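Local coordinates for PDZ domain protein (PDB 4L8N), which is of unknown function but binds magnesium and joins N-terminal and C-terminal PDZ domains to a DUF4136 domain, at residues Lys159-Ile164 and Thr190-Asp195; Tyr240-Gly245 and Asp270-Asp275. All coordinates share one frame; numbering follows the deposited sequence.

Contact 1 (Lys159-Ile164 and Thr190-Asp195)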
ATOM      1  N   LYS A 159      18.844  18.014  12.138  1.00 83.50           N
ATOM      2  CA  LYS A 159      19.728  17.758  10.999  1.00 81.92           C
ATOM      3  C   LYS A 159      18.952  17.190   9.793  1.00 79.35           C
ATOM      4  O   LYS A 159      19.051  17.749   8.698  1.00 77.94           O
ATOM      5  CB  LYS A 159      20.886  16.816  11.399  1.00 86.78           C
ATOM      6  CG  LYS A 159      21.841  17.406  12.444  1.00112.27           C
ATOM      7  CD  LYS A 159      23.014  16.470  12.749  1.00125.61           C
ATOM      8  CE  LYS A 159      23.899  16.965  13.872  1.00139.29           C
ATOM      9  NZ  LYS A 159      23.297  16.739  15.216  1.00148.32           N
ATOM     10  N   LEU A 160      18.162  16.117  10.013  1.00 72.47           N
ATOM     11  CA  LEU A 160      17.361  15.426   8.995  1.00 69.67           C
ATOM     12  C   LEU A 160      16.234  16.316   8.439  1.00 71.40           C
ATOM     13  O   LEU A 160      16.126  16.451   7.224  1.00 70.75           O
ATOM     14  CB  LEU A 160      16.782  14.116   9.579  1.00 69.54           C
ATOM     15  CG  LEU A 160      15.662  13.400   8.804  1.00 72.56           C
ATOM     16  CD1 LEU A 160      16.149  12.842   7.461  1.00 71.51           C
ATOM     17  CD2 LEU A 160      15.073  12.300   9.628  1.00 73.49           C
ATOM     18  N   GLU A 161      15.412  16.915   9.319  1.00 67.22           N
ATOM     19  CA  GLU A 161      14.278  17.771   8.944  1.00 66.07           C
ATOM     20  C   GLU A 161      14.689  18.993   8.111  1.00 68.80           C
ATOM     21  O   GLU A 161      13.914  19.434   7.265  1.00 66.15           O
ATOM     22  CB  GLU A 161      13.500  18.222  10.179  1.00 68.37           C
ATOM     23  CG  GLU A 161      12.684  17.091  10.786  1.00 79.66           C
ATOM     24  CD  GLU A 161      11.590  17.470  11.762  1.00100.68           C
ATOM     25  OE1 GLU A 161      11.078  18.611  11.690  1.00 96.38           O
ATOM     26  OE2 GLU A 161      11.195  16.589  12.559  1.00100.61           O
ATOM     27  N   THR A 162      15.912  19.505   8.320  1.00 66.80           N
ATOM     28  CA  THR A 162      16.447  20.636   7.575  1.00 66.47           C
ATOM     29  C   THR A 162      16.751  20.196   6.143  1.00 69.12           C
ATOM     30  O   THR A 162      16.474  20.962   5.218  1.00 69.36           O
ATOM     31  CB  THR A 162      17.659  21.225   8.295  1.00 71.40           C
ATOM     32  OG1 THR A 162      17.199  21.717   9.549  1.00 76.01           O
ATOM     33  CG2 THR A 162      18.317  22.364   7.523  1.00 66.98           C
ATOM     34  N   VAL A 163      17.275  18.964   5.959  1.00 64.22           N
ATOM     35  CA  VAL A 163      17.604  18.408   4.633  1.00 61.87           C
ATOM     36  C   VAL A 163      16.315  18.230   3.840  1.00 63.33           C
ATOM     37  O   VAL A 163      16.221  18.744   2.724  1.00 63.41           O
ATOM     38  CB  VAL A 163      18.427  17.093   4.719  1.00 64.68           C
ATOM     39  CG1 VAL A 163      18.593  16.439   3.342  1.00 62.68           C
ATOM     40  CG2 VAL A 163      19.787  17.351   5.358  1.00 65.52           C
ATOM     41  N   ILE A 164      15.323  17.544   4.438  1.00 58.70           N
ATOM     42  CA  ILE A 164      13.995  17.300   3.867  1.00 57.39           C
ATOM     43  C   ILE A 164      13.363  18.633   3.393  1.00 60.52           C
ATOM     44  O   ILE A 164      13.055  18.771   2.215  1.00 60.36           O
ATOM     45  CB  ILE A 164      13.067  16.555   4.887  1.00 60.45           C
ATOM     46  CG1 ILE A 164      13.618  15.160   5.265  1.00 60.41           C
ATOM     47  CG2 ILE A 164      11.636  16.444   4.339  1.00 59.67           C
ATOM     48  CD1 ILE A 164      12.859  14.458   6.446  1.00 66.84           C
ATOM     49  N   THR A 190       6.195  17.225   7.327  1.00 64.15           N
ATOM     50  CA  THR A 190       6.736  15.935   6.907  1.00 63.64           C
ATOM     51  C   THR A 190       6.694  14.964   8.041  1.00 67.44           C
ATOM     52  O   THR A 190       6.844  15.323   9.213  1.00 68.31           O
ATOM     53  CB  THR A 190       8.134  16.006   6.294  1.00 71.26           C
ATOM     54  OG1 THR A 190       9.027  16.714   7.150  1.00 74.99           O
ATOM     55  CG2 THR A 190       8.114  16.616   4.933  1.00 72.38           C
ATOM     56  N   PHE A 191       6.434  13.732   7.670  1.00 61.73           N
ATOM     57  CA  PHE A 191       6.449  12.603   8.561  1.00 61.47           C
ATOM     58  C   PHE A 191       7.363  11.531   7.934  1.00 66.08           C
ATOM     59  O   PHE A 191       7.508  11.445   6.712  1.00 63.20           O
ATOM     60  CB  PHE A 191       5.029  12.107   8.879  1.00 61.41           C
ATOM     61  CG  PHE A 191       4.156  11.782   7.691  1.00 60.29           C
ATOM     62  CD1 PHE A 191       3.594  12.796   6.918  1.00 61.83           C
ATOM     63  CD2 PHE A 191       3.845  10.466   7.380  1.00 58.89           C
ATOM     64  CE1 PHE A 191       2.746  12.492   5.851  1.00 61.17           C
ATOM     65  CE2 PHE A 191       2.987  10.168   6.330  1.00 60.17           C
ATOM     66  CZ  PHE A 191       2.438  11.181   5.575  1.00 58.36           C
ATOM     67  N   TYR A 192       8.039  10.778   8.787  1.00 66.50           N
ATOM     68  CA  TYR A 192       9.001   9.752   8.379  1.00 67.03           C
ATOM     69  C   TYR A 192       9.138   8.709   9.470  1.00 73.77           C
ATOM     70  O   TYR A 192       8.883   8.988  10.642  1.00 72.75           O
ATOM     71  CB  TYR A 192      10.381  10.376   8.053  1.00 67.44           C
ATOM     72  CG  TYR A 192      10.847  11.368   9.096  1.00 69.24           C
ATOM     73  CD1 TYR A 192      11.504  10.942  10.248  1.00 72.46           C
ATOM     74  CD2 TYR A 192      10.574  12.727   8.965  1.00 69.49           C
ATOM     75  CE1 TYR A 192      11.875  11.843  11.244  1.00 74.59           C
ATOM     76  CE2 TYR A 192      10.980  13.644   9.936  1.00 71.25           C
ATOM     77  CZ  TYR A 192      11.628  13.194  11.077  1.00 80.76           C
ATOM     78  OH  TYR A 192      12.012  14.077  12.054  1.00 82.87           O
ATOM     79  N   PHE A 193       9.557   7.520   9.075  1.00 74.14           N
ATOM     80  CA  PHE A 193       9.784   6.381   9.947  1.00 77.17           C
ATOM     81  C   PHE A 193      10.775   5.438   9.290  1.00 80.55           C
ATOM     82  O   PHE A 193      10.710   5.213   8.080  1.00 77.54           O
ATOM     83  CB  PHE A 193       8.449   5.650  10.243  1.00 80.34           C
ATOM     84  CG  PHE A 193       8.549   4.403  11.093  1.00 84.86           C
ATOM     85  CD1 PHE A 193       8.462   4.479  12.487  1.00 90.11           C
ATOM     86  CD2 PHE A 193       8.704   3.146  10.508  1.00 88.17           C
ATOM     87  CE1 PHE A 193       8.539   3.318  13.281  1.00 91.91           C
ATOM     88  CE2 PHE A 193       8.799   1.985  11.308  1.00 92.31           C
ATOM     89  CZ  PHE A 193       8.696   2.081  12.684  1.00 90.99           C
ATOM     90  N   PHE A 194      11.673   4.876  10.106  1.00 79.94           N
ATOM     91  CA  PHE A 194      12.626   3.849   9.710  1.00 80.73           C
ATOM     92  C   PHE A 194      12.929   2.944  10.898  1.00 87.83           C
ATOM     93  O   PHE A 194      13.466   3.395  11.918  1.00 88.34           O
ATOM     94  CB  PHE A 194      13.921   4.401   9.090  1.00 82.10           C
ATOM     95  CG  PHE A 194      14.766   3.293   8.499  1.00 83.72           C
ATOM     96  CD1 PHE A 194      14.480   2.773   7.243  1.00 85.65           C
ATOM     97  CD2 PHE A 194      15.810   2.727   9.227  1.00 86.56           C
ATOM     98  CE1 PHE A 194      15.231   1.719   6.718  1.00 86.68           C
ATOM     99  CE2 PHE A 194      16.566   1.682   8.694  1.00 89.61           C
ATOM    100  CZ  PHE A 194      16.276   1.192   7.441  1.00 86.78           C
ATOM    101  N   ASP A 195      12.573   1.660  10.748  1.00 85.37           N
ATOM    102  CA  ASP A 195      12.798   0.625  11.745  1.00 87.19           C
ATOM    103  C   ASP A 195      12.693  -0.764  11.107  1.00 88.84           C
ATOM    104  O   ASP A 195      12.335  -0.885   9.925  1.00 85.38           O
ATOM    105  CB  ASP A 195      11.807   0.768  12.915  1.00 90.74           C
ATOM    106  CG  ASP A 195      12.222   0.033  14.178  1.00112.70           C
ATOM    107  OD1 ASP A 195      13.397   0.190  14.604  1.00114.66           O
ATOM    108  OD2 ASP A 195      11.381  -0.715  14.732  1.00124.22           O
TER

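Contact 2 (Tyr240-Gly245 and Asp270-Asp275)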
ATOM      1  N   TYR A 240      13.693  -4.274   7.065  1.00 78.00           N
ATOM      2  CA  TYR A 240      13.394  -2.894   7.447  1.00 75.13           C
ATOM      3  C   TYR A 240      12.174  -2.294   6.722  1.00 74.36           C
ATOM      4  O   TYR A 240      11.830  -2.674   5.595  1.00 71.21           O
ATOM      5  CB  TYR A 240      14.614  -2.003   7.153  1.00 75.13           C
ATOM      6  CG  TYR A 240      15.862  -2.367   7.921  1.00 78.85           C
ATOM      7  CD1 TYR A 240      16.090  -1.861   9.198  1.00 82.24           C
ATOM      8  CD2 TYR A 240      16.832  -3.199   7.363  1.00 80.26           C
ATOM      9  CE1 TYR A 240      17.250  -2.185   9.909  1.00 86.14           C
ATOM     10  CE2 TYR A 240      18.003  -3.510   8.052  1.00 82.50           C
ATOM     11  CZ  TYR A 240      18.212  -2.996   9.323  1.00 92.02           C
ATOM     12  OH  TYR A 240      19.373  -3.286   9.998  1.00 95.67           O
ATOM     13  N   LEU A 241      11.560  -1.307   7.377  1.00 70.27           N
ATOM     14  CA  LEU A 241      10.419  -0.557   6.844  1.00 68.12           C
ATOM     15  C   LEU A 241      10.755   0.922   6.815  1.00 66.91           C
ATOM     16  O   LEU A 241      11.332   1.460   7.777  1.00 65.20           O
ATOM     17  CB  LEU A 241       9.123  -0.802   7.656  1.00 68.43           C
ATOM     18  CG  LEU A 241       8.694  -2.256   7.835  1.00 74.52           C
ATOM     19  CD1 LEU A 241       7.667  -2.391   8.949  1.00 76.30           C
ATOM     20  CD2 LEU A 241       8.236  -2.891   6.525  1.00 73.00           C
ATOM     21  N   LEU A 242      10.422   1.560   5.692  1.00 60.99           N
ATOM     22  CA  LEU A 242      10.661   2.983   5.497  1.00 59.68           C
ATOM     23  C   LEU A 242       9.363   3.691   5.130  1.00 63.24           C
ATOM     24  O   LEU A 242       8.648   3.292   4.192  1.00 61.52           O
ATOM     25  CB  LEU A 242      11.747   3.256   4.424  1.00 58.53           C
ATOM     26  CG  LEU A 242      12.325   4.693   4.370  1.00 61.65           C
ATOM     27  CD1 LEU A 242      13.816   4.678   4.010  1.00 62.04           C
ATOM     28  CD2 LEU A 242      11.559   5.586   3.368  1.00 59.34           C
ATOM     29  N   GLN A 243       9.113   4.787   5.846  1.00 59.44           N
ATOM     30  CA  GLN A 243       7.999   5.664   5.564  1.00 58.80           C
ATOM     31  C   GLN A 243       8.523   7.087   5.383  1.00 60.47           C
ATOM     32  O   GLN A 243       9.393   7.539   6.133  1.00 60.46           O
ATOM     33  CB  GLN A 243       6.923   5.604   6.664  1.00 60.75           C
ATOM     34  CG  GLN A 243       5.684   6.433   6.308  1.00 72.41           C
ATOM     35  CD  GLN A 243       4.713   6.593   7.443  1.00 88.04           C
ATOM     36  OE1 GLN A 243       3.655   5.964   7.461  1.00 82.38           O
ATOM     37  NE2 GLN A 243       5.026   7.476   8.384  1.00 77.11           N
ATOM     38  N   PHE A 244       8.005   7.778   4.375  1.00 54.42           N
ATOM     39  CA  PHE A 244       8.355   9.168   4.114  1.00 53.20           C
ATOM     40  C   PHE A 244       7.147   9.846   3.472  1.00 57.26           C
ATOM     41  O   PHE A 244       6.604   9.361   2.479  1.00 58.27           O
ATOM     42  CB  PHE A 244       9.645   9.314   3.264  1.00 53.86           C
ATOM     43  CG  PHE A 244       9.979  10.747   2.937  1.00 54.68           C
ATOM     44  CD1 PHE A 244      10.348  11.641   3.937  1.00 57.90           C
ATOM     45  CD2 PHE A 244       9.900  11.216   1.634  1.00 55.87           C
ATOM     46  CE1 PHE A 244      10.600  12.985   3.640  1.00 58.10           C
ATOM     47  CE2 PHE A 244      10.172  12.559   1.337  1.00 58.06           C
ATOM     48  CZ  PHE A 244      10.502  13.436   2.347  1.00 56.01           C
ATOM     49  N   GLY A 245       6.703  10.927   4.089  1.00 53.22           N
ATOM     50  CA  GLY A 245       5.546  11.671   3.615  1.00 52.23           C
ATOM     51  C   GLY A 245       5.681  13.177   3.629  1.00 55.11           C
ATOM     52  O   GLY A 245       6.438  13.741   4.427  1.00 54.57           O
ATOM     53  N   ASP A 270      18.181  -3.670   3.264  1.00 81.03           N
ATOM     54  CA  ASP A 270      19.241  -3.220   4.178  1.00 81.42           C
ATOM     55  C   ASP A 270      18.857  -1.935   4.889  1.00 81.15           C
ATOM     56  O   ASP A 270      17.779  -1.398   4.644  1.00 79.06           O
ATOM     57  CB  ASP A 270      20.570  -2.994   3.418  1.00 84.31           C
ATOM     58  CG  ASP A 270      21.149  -4.223   2.753  1.00101.93           C
ATOM     59  OD1 ASP A 270      21.571  -5.159   3.490  1.00106.14           O
ATOM     60  OD2 ASP A 270      21.211  -4.244   1.499  1.00105.79           O
ATOM     61  N   SER A 271      19.745  -1.444   5.775  1.00 76.84           N
ATOM     62  CA  SER A 271      19.586  -0.172   6.462  1.00 75.70           C
ATOM     63  C   SER A 271      19.728   0.950   5.434  1.00 77.81           C
ATOM     64  O   SER A 271      20.503   0.820   4.478  1.00 77.84           O
ATOM     65  CB  SER A 271      20.618  -0.026   7.571  1.00 81.20           C
ATOM     66  OG  SER A 271      20.488   1.217   8.240  1.00 91.62           O
ATOM     67  N   TYR A 272      18.939   2.022   5.594  1.00 71.87           N
ATOM     68  CA  TYR A 272      18.934   3.143   4.656  1.00 68.66           C
ATOM     69  C   TYR A 272      18.650   4.493   5.351  1.00 70.92           C
ATOM     70  O   TYR A 272      17.859   4.564   6.300  1.00 70.75           O
ATOM     71  CB  TYR A 272      17.915   2.880   3.557  1.00 67.86           C
ATOM     72  CG  TYR A 272      18.201   3.650   2.296  1.00 68.76           C
ATOM     73  CD1 TYR A 272      19.089   3.160   1.344  1.00 70.72           C
ATOM     74  CD2 TYR A 272      17.601   4.883   2.059  1.00 68.13           C
ATOM     75  CE1 TYR A 272      19.381   3.881   0.193  1.00 69.84           C
ATOM     76  CE2 TYR A 272      17.891   5.617   0.915  1.00 68.11           C
ATOM     77  CZ  TYR A 272      18.782   5.110  -0.018  1.00 75.20           C
ATOM     78  OH  TYR A 272      19.079   5.821  -1.151  1.00 74.75           O
ATOM     79  N   ARG A 273      19.332   5.553   4.875  1.00 66.48           N
ATOM     80  CA  ARG A 273      19.253   6.930   5.388  1.00 65.82           C
ATOM     81  C   ARG A 273      18.029   7.679   4.827  1.00 67.91           C
ATOM     82  O   ARG A 273      17.838   7.729   3.608  1.00 66.16           O
ATOM     83  CB  ARG A 273      20.541   7.698   5.040  1.00 65.33           C
ATOM     84  CG  ARG A 273      21.802   7.198   5.744  1.00 67.93           C
ATOM     85  CD  ARG A 273      22.992   8.111   5.500  1.00 72.40           C
ATOM     86  NE  ARG A 273      22.809   9.421   6.129  1.00 86.01           N
ATOM     87  CZ  ARG A 273      23.206   9.732   7.359  1.00104.27           C
ATOM     88  NH1 ARG A 273      23.864   8.845   8.097  1.00 96.17           N
ATOM     89  NH2 ARG A 273      22.964  10.938   7.855  1.00 89.79           N
ATOM     90  N   LEU A 274      17.206   8.268   5.719  1.00 65.20           N
ATOM     91  CA  LEU A 274      15.995   9.002   5.322  1.00 63.71           C
ATOM     92  C   LEU A 274      16.337  10.301   4.569  1.00 67.04           C
ATOM     93  O   LEU A 274      15.565  10.708   3.690  1.00 65.97           O
ATOM     94  CB  LEU A 274      15.070   9.292   6.520  1.00 63.71           C
ATOM     95  CG  LEU A 274      14.113   8.146   6.930  1.00 68.20           C
ATOM     96  CD1 LEU A 274      13.572   8.359   8.312  1.00 68.07           C
ATOM     97  CD2 LEU A 274      12.947   8.003   5.955  1.00 70.23           C
ATOM     98  N   ASP A 275      17.504  10.921   4.872  1.00 63.14           N
ATOM     99  CA  ASP A 275      17.937  12.143   4.182  1.00 61.92           C
ATOM    100  C   ASP A 275      18.240  11.827   2.716  1.00 63.47           C
ATOM    101  O   ASP A 275      17.764  12.553   1.831  1.00 62.48           O
ATOM    102  CB  ASP A 275      19.130  12.847   4.882  1.00 64.78           C
ATOM    103  CG  ASP A 275      20.326  11.993   5.297  1.00 76.76           C
ATOM    104  OD1 ASP A 275      20.651  11.026   4.576  1.00 76.09           O
ATOM    105  OD2 ASP A 275      21.003  12.364   6.283  1.00 84.97           O
TER

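Contact 1 (Lys159-Ile164 and Thr190-Asp195)
Tyr192, on strand 186-196, reaches the helix segment Lys159-Ile164 with one face, one flank and the hydroxyl of its ring. Its CB leaves the strand toward the helix, and CG, set between the backbone N and the carbonyl carbon (chi1 46°), carries the ring across. On one ring flank, CD2 meets Ile164 CD1 at 3.8 Å, an oblique approach. Over one face, Leu160 CD2 sits 3.9 Å from the ring centroid and 21° off the normal, a CH-pi contact displaced toward the rim at CE1 and CZ. This is helix-on-sheet packing within the DUF4136 region: helix 158-175 lies against strand 186-196, the axes of the two short segments 10.3 Å apart and crossing at 126°. At the tip, Tyr192 OH donates a hydrogen bond of 2.7 Å to Glu161 OE2. The carboxylate oxygen approaches at the ring's edge, in its plane, and accepts through its anti lone pair, the carboxylate steeply inclined to the ring. Glu161 OE1 accepts a second bond from the backbone N of Asp154, so both carboxylate oxygens are engaged. Further back along the strand, Thr190 CG2 packs against Ile164 CG2 at 3.6 Å, the side chains running in opposing senses.

Contact 2 (Tyr240-Gly245 and Asp270-Asp275)
Leu274 CD2 carries the apolar half of this contact, meeting Leu242 CG at 3.7 Å and lying 3.6 Å from the backbone O of Gln243. The two leucines run past one another in opposite directions, and their torsions differ: Leu242 holds CG anti to its backbone N (chi1 -166°), with chi2, at 145°, off a staggered value, whereas Leu274 places CG anti to the carbonyl carbon (chi1 -83°), which brings its methyl over to the strand. Leu242 CD1 also reaches Tyr272 CD2, more loosely at 4.3 Å and obliquely to that ring. At the other end, the Tyr240 ring lies along the backbone of Asp270 and Ser271. Its CD2 is 3.4 Å from Asp270 O, its CE2 is 3.5 Å from Ser271 N, and Ser271 CA covers one face, offset toward the rim. No hydrogen bond links the two segments, so van der Waals packing joins them.

Within 270-275, Arg273, at the N-cap position of helix 274-285, forms a bidentate salt bridge with Asp275: NE bonds OD1 at 3.1 Å and NH2 bonds OD2 at 2.9 Å, both carboxylate oxygens lying close to the guanidinium plane. Tyr272 meets Phe228 of the second subunit edge-to-face. The arrangement is a loop and helix start packed on a mixed-sheet strand, beside the magnesium-site residues Asp270 and Glu239; a magnesium ion lies about 4 Å from the Asp270 side chain, too far for direct coordination.

Contacts 1 and 2 pack onto adjacent antiparallel strands, 186-196 and 240-250, of one mixed sheet, with their centres about 9 Å apart. Backbone pairing joins the strands: Asp195 O lies 2.7 Å from Leu241 N, and Phe193 O lies 2.8 Å from Gln243 N, both probable hydrogen bonds. Leu160 of helix 158-175 touches Leu274 of helix 274-285, so these helices meet; Tyr192 and Phe244 of the strands complete the shared layer by touching Leu274 and Ile164, respectively. Contact 1 is a surface contact, combining apolar packing with a tyrosine-carboxylate bond; contact 2, partly buried, has no hydrogen bond between its segments. The latter also reaches the magnesium site and the second subunit, whereas contact 1 does neither.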